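PDB 2E3V: neural cell adhesion molecule 1, 140 kDa isoform from Homo sapiens, which probably mediates cell-cell adhesion as a membrane glycoprotein of neural and muscle cells, here represented by its first fibronectin type III domain. Local coordinates for residues A[75-80]-A[103-108]. Numbering follows the deposited sequence.
Sequences KPETTY and TQPVRE. Unlike the reference sequence in segment 103-108: Arg107 (reference Gly).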
loop_
_atom_site.group_PDB
_atom_site.type_symbol
_atom_site.label_atom_id
_atom_site.label_comp_id
_atom_site.label_asym_id
_atom_site.label_seq_id
_atom_site.Cartn_x
_atom_site.Cartn_y
_atom_site.Cartn_z
ATOM N N LYS A 75 7.490 4.143 11.861
ATOM C CA LYS A 75 8.101 4.021 13.178
ATOM C C LYS A 75 8.302 2.536 13.484
ATOM O O LYS A 75 7.424 1.720 13.178
ATOM C CB LYS A 75 7.211 4.663 14.246
ATOM C CG LYS A 75 7.028 6.174 14.098
ATOM C CD LYS A 75 6.131 6.733 15.191
ATOM C CE LYS A 75 5.979 8.253 15.069
ATOM N NZ LYS A 75 5.073 8.811 16.107
ATOM N N PRO A 76 9.461 2.174 14.070
ATOM C CA PRO A 76 9.698 0.765 14.414
ATOM C C PRO A 76 8.744 0.298 15.508
ATOM O O PRO A 76 8.220 1.126 16.250
ATOM C CB PRO A 76 11.146 0.758 14.934
ATOM C CG PRO A 76 11.748 2.055 14.454
ATOM C CD PRO A 76 10.606 3.027 14.436
ATOM N N GLU A 77 8.517 -1.014 15.589
ATOM C CA GLU A 77 7.661 -1.609 16.627
ATOM C C GLU A 77 6.280 -0.946 16.710
ATOM O O GLU A 77 5.731 -0.766 17.800
ATOM C CB GLU A 77 8.361 -1.571 17.996
ATOM C CG GLU A 77 9.598 -2.453 18.082
ATOM C CD GLU A 77 10.268 -2.431 19.442
ATOM O OE1 GLU A 77 10.259 -1.377 20.116
ATOM O OE2 GLU A 77 10.826 -3.475 19.835
ATOM N N THR A 78 5.729 -0.593 15.552
ATOM C CA THR A 78 4.453 0.119 15.480
ATOM C C THR A 78 3.469 -0.610 14.575
ATOM O O THR A 78 3.840 -1.098 13.497
ATOM C CB THR A 78 4.661 1.577 14.986
ATOM O OG1 THR A 78 5.542 2.263 15.884
ATOM C CG2 THR A 78 3.335 2.346 14.895
ATOM N N THR A 79 2.218 -0.697 15.020
ATOM C CA THR A 79 1.173 -1.323 14.215
ATOM C C THR A 79 0.478 -0.288 13.335
ATOM O O THR A 79 0.104 0.785 13.807
ATOM C CB THR A 79 0.169 -2.108 15.085
ATOM O OG1 THR A 79 0.871 -3.133 15.797
ATOM C CG2 THR A 79 -0.914 -2.762 14.227
ATOM N N TYR A 80 0.352 -0.617 12.050
ATOM C CA TYR A 80 -0.286 0.232 11.050
ATOM C C TYR A 80 -1.410 -0.484 10.320
ATOM O O TYR A 80 -1.336 -1.686 10.077
ATOM C CB TYR A 80 0.721 0.657 9.975
ATOM C CG TYR A 80 1.794 1.584 10.462
ATOM C CD1 TYR A 80 1.633 2.964 10.376
ATOM C CD2 TYR A 80 2.970 1.084 11.017
ATOM C CE1 TYR A 80 2.617 3.826 10.840
ATOM C CE2 TYR A 80 3.963 1.935 11.476
ATOM C CZ TYR A 80 3.780 3.306 11.382
ATOM O OH TYR A 80 4.753 4.154 11.847
ATOM N N THR A 103 5.658 -3.010 12.228
ATOM C CA THR A 103 7.049 -2.830 11.855
ATOM C C THR A 103 7.947 -3.494 12.897
ATOM O O THR A 103 7.602 -3.566 14.083
ATOM C CB THR A 103 7.410 -1.341 11.749
ATOM O OG1 THR A 103 6.972 -0.675 12.933
ATOM C CG2 THR A 103 6.737 -0.700 10.521
ATOM N N GLN A 104 9.091 -3.988 12.438
ATOM C CA GLN A 104 10.058 -4.658 13.297
ATOM C C GLN A 104 10.834 -3.642 14.143
ATOM O O GLN A 104 10.796 -2.439 13.863
ATOM C CB GLN A 104 11.037 -5.448 12.427
ATOM C CG GLN A 104 10.394 -6.517 11.544
ATOM C CD GLN A 104 11.371 -7.145 10.557
ATOM O OE1 GLN A 104 12.539 -6.763 10.485
ATOM N NE2 GLN A 104 10.890 -8.115 9.789
ATOM N N PRO A 105 11.524 -4.114 15.201
ATOM C CA PRO A 105 12.429 -3.183 15.862
ATOM C C PRO A 105 13.648 -2.950 14.971
ATOM O O PRO A 105 13.901 -3.738 14.051
ATOM C CB PRO A 105 12.832 -3.925 17.141
ATOM C CG PRO A 105 12.632 -5.364 16.838
ATOM C CD PRO A 105 11.505 -5.439 15.853
ATOM N N VAL A 106 14.381 -1.872 15.223
ATOM C CA VAL A 106 15.611 -1.600 14.482
ATOM C C VAL A 106 16.543 -2.799 14.665
ATOM O O VAL A 106 16.867 -3.180 15.795
ATOM C CB VAL A 106 16.273 -0.278 14.937
ATOM C CG1 VAL A 106 17.633 -0.089 14.275
ATOM C CG2 VAL A 106 15.355 0.903 14.618
ATOM N N ARG A 107 16.936 -3.410 13.549
ATOM C CA ARG A 107 17.751 -4.628 13.577
ATOM C C ARG A 107 19.106 -4.412 14.247
ATOM O O ARG A 107 19.675 -3.317 14.189
ATOM C CB ARG A 107 17.914 -5.220 12.166
ATOM C CG ARG A 107 18.859 -4.456 11.240
ATOM C CD ARG A 107 18.703 -4.884 9.784
ATOM N NE ARG A 107 18.965 -6.307 9.567
ATOM C CZ ARG A 107 18.838 -6.926 8.395
ATOM N NH1 ARG A 107 18.449 -6.254 7.318
ATOM N NH2 ARG A 107 19.097 -8.222 8.297
ATOM N N GLU A 108 19.595 -5.463 14.900
ATOM C CA GLU A 108 20.894 -5.439 15.561
ATOM C C GLU A 108 21.989 -5.400 14.494
ATOM O O GLU A 108 22.044 -6.289 13.637
ATOM C CB GLU A 108 21.047 -6.673 16.454
ATOM C CG GLU A 108 22.282 -6.680 17.340
ATOM C CD GLU A 108 22.379 -7.930 18.204
ATOM O OE1 GLU A 108 23.471 -8.187 18.752
ATOM O OE2 GLU A 108 21.367 -8.656 18.335
#
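Thr103, just past the end of strand 91-102, docks against Lys75, Thr78 and Tyr80 in the tyrosine corner of this fibronectin type III domain. The corner itself lies within 75-80, where Lys75 N donates to Tyr80 OH (2.7 Å), closing the turn that leads into strand 79-88. Thr103 N bonds to Thr78 O at 2.9 Å with 160° at the hydrogen, carrying the antiparallel pairing of Tyr80 with Phe101 one step beyond the strands. The Thr103 side chain points into the turn. OG1 sits between its own backbone N and carbonyl carbon (chi1 50°), a rotation that lets it bridge two backbone groups: it accepts from Thr78 N (2.9 Å, 161°) and donates to Lys75 O. The latter separation, Thr103 OG1 to Lys75 O, is 2.4 Å, very short, so its exact length is doubtful. Thr103 CG2 instead meets Tyr80 CE2 at 3.9 Å, obliquely to the ring, and Leu74 adjoins both side chains. At Gln104 the backbone alone makes the polar link: Glu77 N donates to Gln104 O over 3.2 Å, approaching from above the carbonyl plane, while Pro76 CB rests against the same oxygen. Gln104 also has a backbone bond to Tyr19, which ties the departing chain to the loop after strand 12-18. Pro105 lies across the extended Glu77 side chain at about a right angle; Glu77 CG packs on Pro105 CA and CB, and the carboxylate reaches farther along the ring, Glu77 OE2 coming within 3.4 Å of Pro105 CB. This outer part is largely solvent-exposed, unlike the buried Thr103 and Tyr80. Val106 ends the contact alongside Pro76, its methyl CG2 lying 3.8 Å from Pro76 CG.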